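Local coordinates for putative uncharacterized protein (Pseudomonas phage 201phi2-1, PDB 3R4V), which is of unknown function but belongs to the phage tubulin-like proteins and is modelled with guanosine-5'-diphosphate bound, at residues Glu80-Ile85 with Leu186-Val191; Val175-Asn180 with Asp263-Val268; Ala192-Phe197 with Cys209-Glu214; Lys218-Val223 with Val240-Pro245. One frame throughout, in Å; residues are numbered along the deposited sequence.

Interaction 1: residues Glu80-Ile85 with Leu186-Val191; sequences EADFYI and LDVHDV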
loop_
_atom_site.group_PDB
_atom_site.type_symbol
_atom_site.label_atom_id
_atom_site.label_comp_id
_atom_site.label_asym_id
_atom_site.label_seq_id
_atom_site.Cartn_x
_atom_site.Cartn_y
_atom_site.Cartn_z
ATOM N N GLU A 80 15.506 -7.502 -10.333
ATOM C CA GLU A 80 16.205 -6.936 -9.188
ATOM C C GLU A 80 16.242 -5.424 -9.348
ATOM O O GLU A 80 16.576 -4.913 -10.419
ATOM C CB GLU A 80 17.632 -7.478 -9.090
ATOM C CG GLU A 80 17.730 -8.970 -8.782
ATOM C CD GLU A 80 17.255 -9.320 -7.376
ATOM O OE1 GLU A 80 17.409 -8.478 -6.460
ATOM O OE2 GLU A 80 16.729 -10.442 -7.187
ATOM N N ALA A 81 15.892 -4.707 -8.290
ATOM C CA ALA A 81 15.927 -3.249 -8.336
ATOM C C ALA A 81 16.489 -2.663 -7.051
ATOM O O ALA A 81 16.471 -3.307 -6.002
ATOM C CB ALA A 81 14.544 -2.691 -8.617
ATOM N N ASP A 82 16.989 -1.436 -7.144
ATOM C CA ASP A 82 17.513 -0.729 -5.983
ATOM C C ASP A 82 16.417 -0.264 -5.022
ATOM O O ASP A 82 16.687 0.015 -3.853
ATOM C CB ASP A 82 18.357 0.468 -6.421
ATOM C CG ASP A 82 19.683 0.053 -7.045
ATOM O OD1 ASP A 82 20.194 -1.029 -6.680
ATOM O OD2 ASP A 82 20.207 0.809 -7.897
ATOM N N PHE A 83 15.188 -0.157 -5.518
ATOM C CA PHE A 83 14.071 0.250 -4.680
ATOM C C PHE A 83 12.788 -0.282 -5.292
ATOM O O PHE A 83 12.710 -0.459 -6.504
ATOM C CB PHE A 83 14.027 1.786 -4.588
ATOM C CG PHE A 83 13.151 2.315 -3.483
ATOM C CD1 PHE A 83 13.647 2.489 -2.195
ATOM C CD2 PHE A 83 11.839 2.658 -3.733
ATOM C CE1 PHE A 83 12.842 2.992 -1.179
ATOM C CE2 PHE A 83 11.027 3.156 -2.725
ATOM C CZ PHE A 83 11.528 3.332 -1.445
ATOM N N TYR A 84 11.787 -0.576 -4.463
ATOM C CA TYR A 84 10.496 -1.005 -4.997
ATOM C C TYR A 84 9.362 -0.184 -4.410
ATOM O O TYR A 84 9.441 0.302 -3.290
ATOM C CB TYR A 84 10.215 -2.488 -4.701
ATOM C CG TYR A 84 11.309 -3.455 -5.131
ATOM C CD1 TYR A 84 11.160 -4.260 -6.264
ATOM C CD2 TYR A 84 12.481 -3.574 -4.394
ATOM C CE1 TYR A 84 12.162 -5.163 -6.649
ATOM C CE2 TYR A 84 13.477 -4.470 -4.771
ATOM C CZ TYR A 84 13.314 -5.251 -5.899
ATOM O OH TYR A 84 14.308 -6.132 -6.252
ATOM N N ILE A 85 8.288 -0.056 -5.165
ATOM C CA ILE A 85 7.071 0.545 -4.642
ATOM C C ILE A 85 5.956 -0.470 -4.860
ATOM O O ILE A 85 5.805 -0.989 -5.968
ATOM C CB ILE A 85 6.752 1.842 -5.381
ATOM C CG1 ILE A 85 7.910 2.836 -5.204
ATOM C CG2 ILE A 85 5.413 2.431 -4.911
ATOM C CD1 ILE A 85 7.827 4.070 -6.085
ATOM N N LEU A 186 22.891 12.317 -1.826
ATOM C CA LEU A 186 21.992 11.196 -1.541
ATOM C C LEU A 186 22.360 9.911 -2.289
ATOM O O LEU A 186 22.309 9.847 -3.522
ATOM C CB LEU A 186 20.540 11.580 -1.826
ATOM C CG LEU A 186 19.500 10.628 -1.241
ATOM C CD1 LEU A 186 19.467 10.753 0.280
ATOM C CD2 LEU A 186 18.129 10.900 -1.833
ATOM N N ASP A 187 22.676 8.890 -1.498
ATOM C CA ASP A 187 23.172 7.595 -1.941
ATOM C C ASP A 187 22.041 6.573 -2.052
ATOM O O ASP A 187 20.956 6.768 -1.500
ATOM C CB ASP A 187 24.151 7.095 -0.877
ATOM C CG ASP A 187 25.342 6.399 -1.460
ATOM O OD1 ASP A 187 25.174 5.671 -2.459
ATOM O OD2 ASP A 187 26.450 6.581 -0.912
ATOM N N VAL A 188 22.295 5.466 -2.746
ATOM C CA VAL A 188 21.376 4.337 -2.684
ATOM C C VAL A 188 21.385 3.770 -1.268
ATOM O O VAL A 188 20.365 3.285 -0.769
ATOM C CB VAL A 188 21.746 3.217 -3.669
ATOM C CG1 VAL A 188 20.874 1.997 -3.417
ATOM C CG2 VAL A 188 21.585 3.687 -5.096
ATOM N N HIS A 189 22.544 3.838 -0.623
ATOM C CA HIS A 189 22.674 3.350 0.740
ATOM C C HIS A 189 21.956 4.252 1.736
ATOM O O HIS A 189 21.443 3.778 2.748
ATOM C CB HIS A 189 24.148 3.182 1.108
ATOM C CG HIS A 189 24.876 2.228 0.216
ATOM N ND1 HIS A 189 25.803 2.641 -0.718
ATOM C CD2 HIS A 189 24.792 0.882 0.092
ATOM C CE1 HIS A 189 26.271 1.588 -1.365
ATOM N NE2 HIS A 189 25.673 0.508 -0.893
ATOM N N ASP A 190 21.907 5.548 1.441
ATOM C CA ASP A 190 21.174 6.488 2.279
ATOM C C ASP A 190 19.687 6.144 2.268
ATOM O O ASP A 190 19.050 6.092 3.313
ATOM C CB ASP A 190 21.381 7.923 1.797
ATOM C CG ASP A 190 22.809 8.403 1.985
ATOM O OD1 ASP A 190 23.479 7.939 2.933
ATOM O OD2 ASP A 190 23.261 9.250 1.186
ATOM N N VAL A 191 19.144 5.902 1.079
ATOM C CA VAL A 191 17.742 5.510 0.952
ATOM C C VAL A 191 17.475 4.187 1.664
ATOM O O VAL A 191 16.499 4.071 2.411
ATOM C CB VAL A 191 17.304 5.421 -0.522
ATOM C CG1 VAL A 191 15.912 4.803 -0.640
ATOM C CG2 VAL A 191 17.346 6.809 -1.166
HETATM O O HOH W 1 17.829 2.361 -2.003
#

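Interaction 2: residues Val175-Asn180 with Asp263-Val268; sequences VVLLVN and DQIHFV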
loop_
_atom_site.group_PDB
_atom_site.type_symbol
_atom_site.label_atom_id
_atom_site.label_comp_id
_atom_site.label_asym_id
_atom_site.label_seq_id
_atom_site.Cartn_x
_atom_site.Cartn_y
_atom_site.Cartn_z
ATOM N N VAL A 175 8.019 9.597 -4.804
ATOM C CA VAL A 175 8.944 8.548 -4.379
ATOM C C VAL A 175 9.848 8.137 -5.544
ATOM O O VAL A 175 11.032 7.867 -5.347
ATOM C CB VAL A 175 8.209 7.295 -3.798
ATOM C CG1 VAL A 175 9.234 6.227 -3.416
ATOM C CG2 VAL A 175 7.405 7.705 -2.591
ATOM N N VAL A 176 9.291 8.080 -6.754
ATOM C CA VAL A 176 10.099 7.757 -7.932
ATOM C C VAL A 176 11.181 8.810 -8.090
ATOM O O VAL A 176 12.326 8.495 -8.399
ATOM C CB VAL A 176 9.247 7.639 -9.215
ATOM C CG1 VAL A 176 10.138 7.575 -10.451
ATOM C CG2 VAL A 176 8.358 6.388 -9.129
ATOM N N LEU A 177 10.813 10.057 -7.824
ATOM C CA LEU A 177 11.770 11.169 -7.877
ATOM C C LEU A 177 12.837 10.997 -6.796
ATOM O O LEU A 177 14.043 11.076 -7.067
ATOM C CB LEU A 177 11.036 12.492 -7.681
ATOM C CG LEU A 177 11.901 13.713 -7.397
ATOM C CD1 LEU A 177 12.706 14.057 -8.638
ATOM C CD2 LEU A 177 11.027 14.885 -6.956
ATOM N N LEU A 178 12.384 10.756 -5.569
ATOM C CA LEU A 178 13.282 10.539 -4.438
ATOM C C LEU A 178 14.389 9.546 -4.767
ATOM O O LEU A 178 15.561 9.801 -4.461
ATOM C CB LEU A 178 12.496 10.051 -3.212
ATOM C CG LEU A 178 13.324 9.598 -1.998
ATOM C CD1 LEU A 178 14.123 10.776 -1.441
ATOM C CD2 LEU A 178 12.442 8.975 -0.897
ATOM N N VAL A 179 14.021 8.411 -5.369
ATOM C CA VAL A 179 14.963 7.310 -5.588
ATOM C C VAL A 179 15.592 7.309 -6.996
ATOM O O VAL A 179 16.142 6.302 -7.437
ATOM C CB VAL A 179 14.316 5.935 -5.229
ATOM C CG1 VAL A 179 13.736 6.003 -3.817
ATOM C CG2 VAL A 179 13.207 5.595 -6.211
ATOM N N ASN A 180 15.536 8.451 -7.682
ATOM C CA ASN A 180 16.101 8.546 -9.035
ATOM C C ASN A 180 17.639 8.683 -9.106
ATOM O O ASN A 180 18.212 8.742 -10.194
ATOM C CB ASN A 180 15.398 9.642 -9.853
ATOM C CG ASN A 180 15.982 11.051 -9.617
ATOM O OD1 ASN A 180 16.905 11.249 -8.824
ATOM N ND2 ASN A 180 15.434 12.032 -10.328
ATOM N N ASP A 263 9.611 22.487 -4.441
ATOM C CA ASP A 263 10.854 23.075 -3.956
ATOM C C ASP A 263 11.483 22.292 -2.797
ATOM O O ASP A 263 12.699 22.302 -2.612
ATOM C CB ASP A 263 10.611 24.529 -3.544
ATOM C CG ASP A 263 11.893 25.264 -3.213
ATOM O OD1 ASP A 263 12.589 25.706 -4.155
ATOM O OD2 ASP A 263 12.199 25.412 -2.010
ATOM N N GLN A 264 10.654 21.629 -2.002
ATOM C CA GLN A 264 11.167 20.742 -0.965
ATOM C C GLN A 264 10.149 19.652 -0.691
ATOM O O GLN A 264 8.937 19.887 -0.770
ATOM C CB GLN A 264 11.523 21.504 0.314
ATOM C CG GLN A 264 10.345 22.096 1.053
ATOM C CD GLN A 264 10.786 22.987 2.203
ATOM O OE1 GLN A 264 11.298 24.091 1.988
ATOM N NE2 GLN A 264 10.603 22.513 3.423
ATOM N N ILE A 265 10.646 18.449 -0.413
ATOM C CA ILE A 265 9.790 17.291 -0.158
ATOM C C ILE A 265 10.409 16.535 1.007
ATOM O O ILE A 265 11.613 16.286 0.999
ATOM C CB ILE A 265 9.681 16.339 -1.385
ATOM C CG1 ILE A 265 9.424 17.126 -2.674
ATOM C CG2 ILE A 265 8.580 15.281 -1.165
ATOM C CD1 ILE A 265 9.548 16.304 -3.939
ATOM N N HIS A 266 9.597 16.198 2.008
ATOM C CA HIS A 266 10.059 15.466 3.187
ATOM C C HIS A 266 9.339 14.148 3.281
ATOM O O HIS A 266 8.113 14.106 3.225
ATOM C CB HIS A 266 9.793 16.279 4.454
ATOM C CG HIS A 266 10.318 17.683 4.379
ATOM N ND1 HIS A 266 11.630 18.004 4.651
ATOM C CD2 HIS A 266 9.713 18.842 4.029
ATOM C CE1 HIS A 266 11.809 19.301 4.483
ATOM N NE2 HIS A 266 10.663 19.834 4.100
ATOM N N PHE A 267 10.107 13.077 3.440
ATOM C CA PHE A 267 9.552 11.730 3.517
ATOM C C PHE A 267 9.800 11.256 4.936
ATOM O O PHE A 267 10.936 10.925 5.296
ATOM C CB PHE A 267 10.276 10.838 2.511
ATOM C CG PHE A 267 10.184 11.329 1.081
ATOM C CD1 PHE A 267 11.048 12.309 0.609
ATOM C CD2 PHE A 267 9.235 10.819 0.220
ATOM C CE1 PHE A 267 10.965 12.757 -0.703
ATOM C CE2 PHE A 267 9.142 11.262 -1.094
ATOM C CZ PHE A 267 10.002 12.235 -1.556
ATOM N N VAL A 268 8.762 11.277 5.755
ATOM C CA VAL A 268 8.930 11.027 7.182
ATOM C C VAL A 268 8.261 9.724 7.560
ATOM O O VAL A 268 7.099 9.506 7.240
ATOM C CB VAL A 268 8.315 12.148 8.007
ATOM C CG1 VAL A 268 8.731 12.006 9.483
ATOM C CG2 VAL A 268 8.740 13.511 7.443
#

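Interaction 3: residues Ala192-Phe197 with Cys209-Glu214; sequences ANWVRF and CELHIE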
loop_
_atom_site.group_PDB
_atom_site.type_symbol
_atom_site.label_atom_id
_atom_site.label_comp_id
_atom_site.label_asym_id
_atom_site.label_seq_id
_atom_site.Cartn_x
_atom_site.Cartn_y
_atom_site.Cartn_z
ATOM N N ALA A 192 18.351 3.204 1.460
ATOM C CA ALA A 192 18.184 1.893 2.094
ATOM C C ALA A 192 18.131 2.032 3.608
ATOM O O ALA A 192 17.256 1.466 4.263
ATOM C CB ALA A 192 19.305 0.927 1.679
ATOM N N ASN A 193 19.056 2.802 4.171
ATOM C CA ASN A 193 19.103 2.951 5.621
ATOM C C ASN A 193 18.016 3.845 6.208
ATOM O O ASN A 193 17.786 3.826 7.421
ATOM C CB ASN A 193 20.486 3.388 6.078
ATOM C CG ASN A 193 21.499 2.271 5.957
ATOM O OD1 ASN A 193 21.281 1.162 6.461
ATOM N ND2 ASN A 193 22.587 2.537 5.255
ATOM N N TRP A 194 17.357 4.622 5.351
ATOM C CA TRP A 194 16.192 5.386 5.757
ATOM C C TRP A 194 15.016 4.455 5.984
ATOM O O TRP A 194 14.358 4.522 7.018
ATOM C CB TRP A 194 15.835 6.427 4.685
ATOM C CG TRP A 194 14.440 6.984 4.751
ATOM C CD1 TRP A 194 13.910 7.768 5.734
ATOM C CD2 TRP A 194 13.410 6.817 3.769
ATOM N NE1 TRP A 194 12.603 8.098 5.424
ATOM C CE2 TRP A 194 12.275 7.522 4.223
ATOM C CE3 TRP A 194 13.336 6.131 2.552
ATOM C CZ2 TRP A 194 11.078 7.561 3.504
ATOM C CZ3 TRP A 194 12.148 6.172 1.833
ATOM C CH2 TRP A 194 11.037 6.880 2.309
ATOM N N VAL A 195 14.743 3.590 5.011
ATOM C CA VAL A 195 13.526 2.780 5.068
ATOM C C VAL A 195 13.723 1.451 5.816
ATOM O O VAL A 195 12.784 0.937 6.445
ATOM C CB VAL A 195 12.925 2.556 3.652
ATOM C CG1 VAL A 195 13.788 1.605 2.824
ATOM C CG2 VAL A 195 11.510 2.041 3.776
ATOM N N ARG A 196 14.942 0.909 5.762
ATOM C CA ARG A 196 15.312 -0.282 6.535
ATOM C C ARG A 196 16.034 0.145 7.820
ATOM O O ARG A 196 17.145 -0.316 8.105
ATOM C CB ARG A 196 16.233 -1.185 5.716
ATOM C CG ARG A 196 15.634 -1.721 4.409
ATOM C CD ARG A 196 16.670 -2.610 3.675
ATOM N NE ARG A 196 17.093 -3.712 4.535
ATOM C CZ ARG A 196 16.434 -4.860 4.630
ATOM N NH1 ARG A 196 15.362 -5.064 3.876
ATOM N NH2 ARG A 196 16.847 -5.805 5.461
ATOM N N PHE A 197 15.412 1.039 8.583
ATOM C CA PHE A 197 16.109 1.686 9.694
ATOM C C PHE A 197 16.525 0.735 10.817
ATOM O O PHE A 197 17.447 1.034 11.555
ATOM C CB PHE A 197 15.324 2.887 10.241
ATOM C CG PHE A 197 13.931 2.550 10.711
ATOM C CD1 PHE A 197 13.720 2.040 11.988
ATOM C CD2 PHE A 197 12.833 2.754 9.878
ATOM C CE1 PHE A 197 12.444 1.722 12.434
ATOM C CE2 PHE A 197 11.547 2.452 10.317
ATOM C CZ PHE A 197 11.349 1.939 11.594
ATOM N N CYS A 209 4.884 0.713 9.739
ATOM C CA CYS A 209 5.144 2.126 9.914
ATOM C C CYS A 209 4.399 2.894 8.841
ATOM O O CYS A 209 4.094 2.338 7.794
ATOM C CB CYS A 209 6.631 2.402 9.711
ATOM S SG CYS A 209 7.670 1.629 10.945
ATOM N N GLU A 210 4.133 4.174 9.086
ATOM C CA GLU A 210 3.566 5.024 8.045
ATOM C C GLU A 210 4.623 5.889 7.387
ATOM O O GLU A 210 5.545 6.364 8.033
ATOM C CB GLU A 210 2.526 5.968 8.606
ATOM C CG GLU A 210 1.156 5.399 8.906
ATOM C CD GLU A 210 0.209 6.512 9.364
ATOM O OE1 GLU A 210 -0.469 7.114 8.502
ATOM O OE2 GLU A 210 0.163 6.823 10.578
ATOM N N LEU A 211 4.441 6.114 6.096
ATOM C CA LEU A 211 5.229 7.061 5.336
ATOM C C LEU A 211 4.382 8.305 5.158
ATOM O O LEU A 211 3.241 8.228 4.698
ATOM C CB LEU A 211 5.539 6.476 3.966
ATOM C CG LEU A 211 6.178 7.411 2.934
ATOM C CD1 LEU A 211 7.477 8.011 3.477
ATOM C CD2 LEU A 211 6.407 6.735 1.614
ATOM N N HIS A 212 4.948 9.450 5.508
ATOM C CA HIS A 212 4.259 10.732 5.324
ATOM C C HIS A 212 5.070 11.521 4.331
ATOM O O HIS A 212 6.284 11.639 4.480
ATOM C CB HIS A 212 4.193 11.503 6.642
ATOM C CG HIS A 212 3.510 10.757 7.741
ATOM N ND1 HIS A 212 2.178 10.929 8.039
ATOM C CD2 HIS A 212 3.977 9.830 8.611
ATOM C CE1 HIS A 212 1.853 10.148 9.055
ATOM N NE2 HIS A 212 2.926 9.463 9.415
ATOM N N ILE A 213 4.403 12.059 3.313
ATOM C CA ILE A 213 5.107 12.768 2.251
ATOM C C ILE A 213 4.623 14.211 2.242
ATOM O O ILE A 213 3.485 14.489 1.860
ATOM C CB ILE A 213 4.869 12.107 0.862
ATOM C CG1 ILE A 213 5.332 10.639 0.868
ATOM C CG2 ILE A 213 5.588 12.905 -0.229
ATOM C CD1 ILE A 213 4.847 9.839 -0.337
ATOM N N GLU A 214 5.478 15.132 2.686
ATOM C CA GLU A 214 5.039 16.495 2.936
ATOM C C GLU A 214 5.880 17.450 2.121
ATOM O O GLU A 214 7.037 17.157 1.820
ATOM C CB GLU A 214 5.198 16.841 4.422
ATOM C CG GLU A 214 4.576 15.823 5.359
ATOM C CD GLU A 214 3.084 15.722 5.201
ATOM O OE1 GLU A 214 2.470 16.680 4.675
ATOM O OE2 GLU A 214 2.524 14.672 5.587
#

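Interaction 4: residues Lys218-Val223 with Val240-Pro245; sequences KDAENV and VAFGTP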
loop_
_atom_site.group_PDB
_atom_site.type_symbol
_atom_site.label_atom_id
_atom_site.label_comp_id
_atom_site.label_asym_id
_atom_site.label_seq_id
_atom_site.Cartn_x
_atom_site.Cartn_y
_atom_site.Cartn_z
ATOM N N LYS A 218 6.790 22.731 8.044
ATOM C CA LYS A 218 5.763 22.763 9.086
ATOM C C LYS A 218 4.976 21.455 9.166
ATOM O O LYS A 218 4.782 20.910 10.251
ATOM C CB LYS A 218 4.792 23.919 8.834
ATOM C CG LYS A 218 4.009 24.375 10.056
ATOM C CD LYS A 218 4.856 25.274 10.944
ATOM C CE LYS A 218 4.038 25.859 12.085
ATOM N NZ LYS A 218 3.494 24.804 12.988
ATOM N N ASP A 219 4.517 20.973 8.015
ATOM C CA ASP A 219 3.772 19.725 7.935
ATOM C C ASP A 219 4.643 18.546 8.354
ATOM O O ASP A 219 4.171 17.618 9.010
ATOM C CB ASP A 219 3.269 19.482 6.499
ATOM C CG ASP A 219 2.184 20.464 6.070
ATOM O OD1 ASP A 219 1.285 20.745 6.889
ATOM O OD2 ASP A 219 2.227 20.947 4.909
ATOM N N ALA A 220 5.908 18.567 7.947
ATOM C CA ALA A 220 6.800 17.452 8.252
ATOM C C ALA A 220 7.116 17.415 9.745
ATOM O O ALA A 220 7.170 16.333 10.339
ATOM C CB ALA A 220 8.082 17.531 7.427
ATOM N N GLU A 221 7.306 18.595 10.346
ATOM C CA GLU A 221 7.562 18.710 11.787
ATOM C C GLU A 221 6.378 18.238 12.602
ATOM O O GLU A 221 6.530 17.843 13.749
ATOM C CB GLU A 221 7.836 20.155 12.212
ATOM C CG GLU A 221 9.114 20.757 11.705
ATOM C CD GLU A 221 9.321 22.164 12.242
ATOM O OE1 GLU A 221 8.354 22.966 12.223
ATOM O OE2 GLU A 221 10.447 22.460 12.692
ATOM N N ASN A 222 5.190 18.302 12.018
ATOM C CA ASN A 222 4.001 17.885 12.741
ATOM C C ASN A 222 3.733 16.372 12.711
ATOM O O ASN A 222 2.767 15.907 13.317
ATOM C CB ASN A 222 2.780 18.675 12.265
ATOM C CG ASN A 222 2.934 20.183 12.481
ATOM O OD1 ASN A 222 3.691 20.630 13.351
ATOM N ND2 ASN A 222 2.214 20.970 11.683
ATOM N N VAL A 223 4.581 15.605 12.027
ATOM C CA VAL A 223 4.464 14.145 12.077
ATOM C C VAL A 223 4.878 13.700 13.482
ATOM O O VAL A 223 5.994 13.968 13.912
ATOM C CB VAL A 223 5.366 13.450 11.033
ATOM C CG1 VAL A 223 5.303 11.939 11.196
ATOM C CG2 VAL A 223 4.971 13.855 9.616
ATOM N N VAL A 240 16.958 23.051 6.763
ATOM C CA VAL A 240 16.882 23.217 8.208
ATOM C C VAL A 240 16.759 21.855 8.881
ATOM O O VAL A 240 15.855 21.080 8.571
ATOM C CB VAL A 240 15.683 24.089 8.615
ATOM C CG1 VAL A 240 15.458 24.012 10.115
ATOM C CG2 VAL A 240 15.900 25.529 8.172
ATOM N N ALA A 241 17.680 21.559 9.791
ATOM C CA ALA A 241 17.667 20.280 10.489
ATOM C C ALA A 241 16.606 20.282 11.580
ATOM O O ALA A 241 16.913 20.473 12.753
ATOM C CB ALA A 241 19.042 19.986 11.082
ATOM N N PHE A 242 15.356 20.062 11.189
ATOM C CA PHE A 242 14.236 20.144 12.119
ATOM C C PHE A 242 13.810 18.765 12.610
ATOM O O PHE A 242 14.272 17.743 12.100
ATOM C CB PHE A 242 13.050 20.816 11.438
ATOM C CG PHE A 242 12.522 20.049 10.261
ATOM C CD1 PHE A 242 11.637 19.004 10.442
ATOM C CD2 PHE A 242 12.916 20.372 8.974
ATOM C CE1 PHE A 242 11.151 18.296 9.362
ATOM C CE2 PHE A 242 12.435 19.665 7.888
ATOM C CZ PHE A 242 11.550 18.626 8.085
ATOM N N GLY A 243 12.917 18.743 13.593
ATOM C CA GLY A 243 12.375 17.497 14.102
ATOM C C GLY A 243 13.314 16.740 15.025
ATOM O O GLY A 243 14.433 17.191 15.292
ATOM N N THR A 244 12.852 15.587 15.505
ATOM C CA THR A 244 13.620 14.720 16.399
ATOM C C THR A 244 13.734 13.258 15.922
ATOM O O THR A 244 13.702 12.331 16.734
ATOM C CB THR A 244 12.992 14.705 17.808
ATOM O OG1 THR A 244 11.563 14.648 17.688
ATOM C CG2 THR A 244 13.374 15.951 18.580
ATOM N N PRO A 245 13.868 13.038 14.606
ATOM C CA PRO A 245 13.969 11.641 14.176
ATOM C C PRO A 245 15.280 11.011 14.627
ATOM O O PRO A 245 16.242 11.720 14.933
ATOM C CB PRO A 245 13.956 11.751 12.655
ATOM C CG PRO A 245 14.541 13.085 12.381
ATOM C CD PRO A 245 14.054 13.974 13.485
HETATM O O HOH W 2 10.205 20.423 14.907
#

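Interaction 1: residues Glu80-Ile85 with Leu186-Val191
Water 1 is gripped from both segments and donates to two backbone carbonyls. V188 O takes one hydrogen at 3.0 Å and D82 O takes the other at 3.2 Å. No direct hydrogen bond joins the segments, so this water carries the polar part of the contact. Beside it, D82 CB and V188 CG1 approach to 4.2 Å, a loose touch where both residues are partly exposed. The carboxylate of D82 turns to Q181 instead, where OD2 is hydrogen-bonded to NE2.

The buried part is F83 against V191. The two side chains cross at about a right angle. One methyl, V191 CG1, sits obliquely by the CD1-CE1 bond of the F83 ring, 3.6 Å from CD1. F83 CG is anti to the backbone N (chi1 -165°), and the CD1-CE1 side of the ring meets the valine methyl. V175 of helix 161-178 and V179, just past its end, also touch the F83 ring.

Each segment is braced from within. A81 N donates to Y84 OH at 2.9 Å, and that hydroxyl also bonds R109 NH1, so the loop is tied just as strand 84-89 begins. On the helix side, D187 is the N-cap. Its backbone N donates to D190 OD2 at 2.8 Å, meeting it 37° above the carboxylate plane, while D190 OD1 is salt-bridged to K249. The D187-D190 bond is the backbone-N half of a capping box. The contact thus sets the capped start of helix 188-195 against the loop entering a parallel strand of the tubulin-like sheet.

Interaction 2: residues Val175-Asn180 with Asp263-Val268
The last turn of helix 161-178 lies above strand 264-270, with V175 and F267 nearest at one point (CA to CA 8.5 Å) and L178 and I265 at another (8.7 Å). That spacing leaves room for one layer of side chains. No hydrogen bond crosses it.

F267 and L178 carry most of the contact, reaching toward each other from opposite directions. L178 CD2 stands over the middle of the F267 ring, 3.7 Å from the centroid and 7° off the ring normal. This is a CH-pi contact over the face. The other branch, L178 CD1, lies 3.8 Å from F267 CE1, and L178 CB is 3.7 Å from CZ. Both of these carbons are on the same side of the ring as CD2, but out beyond its rim. L178 CG is anti to the backbone N (chi1 172°). V175 CG2 meets F267 CE2 more loosely at 4.2 Å. Farther along, L177 CD2 and I265 CD1 meet at 3.6 Å, one methyl on another.

All five residues that touch are buried. L230 and L232 of strand 228-233 and I213 of strand 208-214 extend the apolar layer on the two neighbouring strands. Helix 161-178 thus packs on one face of the sheet. On the other face of strand 264-270, Q264 and H266 meet helix 217-221. There Q264 NE2 donates to H266 NE2 at 2.8 Å, in the plane of the imidazole, and H266 ND1 bonds S231 OG, so two partners hold the rotation of the ring between that helix and strand 228-233.

Interaction 3: residues Ala192-Phe197 with Cys209-Glu214
W194 and L211 meet at the rim of the indole. L211 CD1 lies near the ring plane, 3.6 Å from W194 CZ2 and 3.9 Å from CH2. The two side chains cross at about a right angle, and a single methyl meets the six-membered end of the ring. W194 CG is anti to the backbone N (chi1 162°), and the long side chain brings its end closer to the strand than its first bond would suggest.

The second pair is F197 with C209. C209 SG approaches the edge of the phenyl ring, 3.7 Å from F197 CZ. The sulfur is 5.0 Å from the ring centroid and 88° off the normal, which makes this an in-plane sulfur-aromatic contact. F197 reaches it with CG between its own backbone N and carbonyl carbon (chi1 57°), a position with little room.

The next shell is mostly backbone. W194 NE1 makes a weak hydrogen bond to F267 O. W194 O lies at the edge of the F197 ring and is also hydrogen-bonded to S228 OG. Helix 188-195 closes with R196 N on A192 O at 2.8 Å. L211 is steadied through its backbone, where O accepts from N151 ND2.

The end of helix 188-195 thus lies against strand 208-214. That strand runs between parallel strand 148-154 and antiparallel strand 264-270. W194 also touches I269 of the latter and L178 of helix 161-178.

Interaction 4: residues Lys218-Val223 with Val240-Pro245
An acidic side chain serves here as a packing surface: the aliphatic part of E221 lies against F242, with E221 CG only 3.3 Å from F242 CD1. The approach to the ring is oblique. Beyond CG the chain is extended, and E221 OE2 lies 3.3 Å from F242 CB. The carboxylate plane stands 87° from the ring plane. The charge is answered from within the helix, where E221 OE2 forms a salt bridge with R217 NE. Water 2 links E221 OE2 to G243 N, with both bonds weak.

A220 completes the contact from the buried side. Its CB is 3.7 Å from F242 CZ. F242 holds CG between its backbone N and carbonyl carbon (chi1 63°), with the far end of the ring against A220. F242 O is bonded to R248 NH1. G243 then turns the loop with a positive phi of 77°.

The phenyl ring packs beside helix 217-221, touching A220, E221 and, edge-to-face, H266 of strand 264-270. It hangs from the connection between strands 228-233 and 247-252, parallel neighbours at one end of the sheet. F242 is the last residue of an inverse gamma turn centred on A241.

How the interactions relate
Interactions 1, 2 and 3 have centres 11 to 12 Å apart, and interaction 4 is 23 Å from interaction 1. Interactions 1 and 3 share helix 188-195, at its start and its end. Interactions 2 and 3 use the neighbouring antiparallel strands 264-270 and 208-214 of one mixed sheet. Along the chain, 1 and 2 cross, while 3 and then 4 are nested inside the loop closed by 2. Interaction 4 meets 2 and 3 through helix 217-221, V223 just after it and, for 2, F242. Interactions 1 and 2 join the C-terminal tubulin-like region to the loop entering strand 84-89 and to helix 161-178. Interactions 3 and 4 pack that region internally.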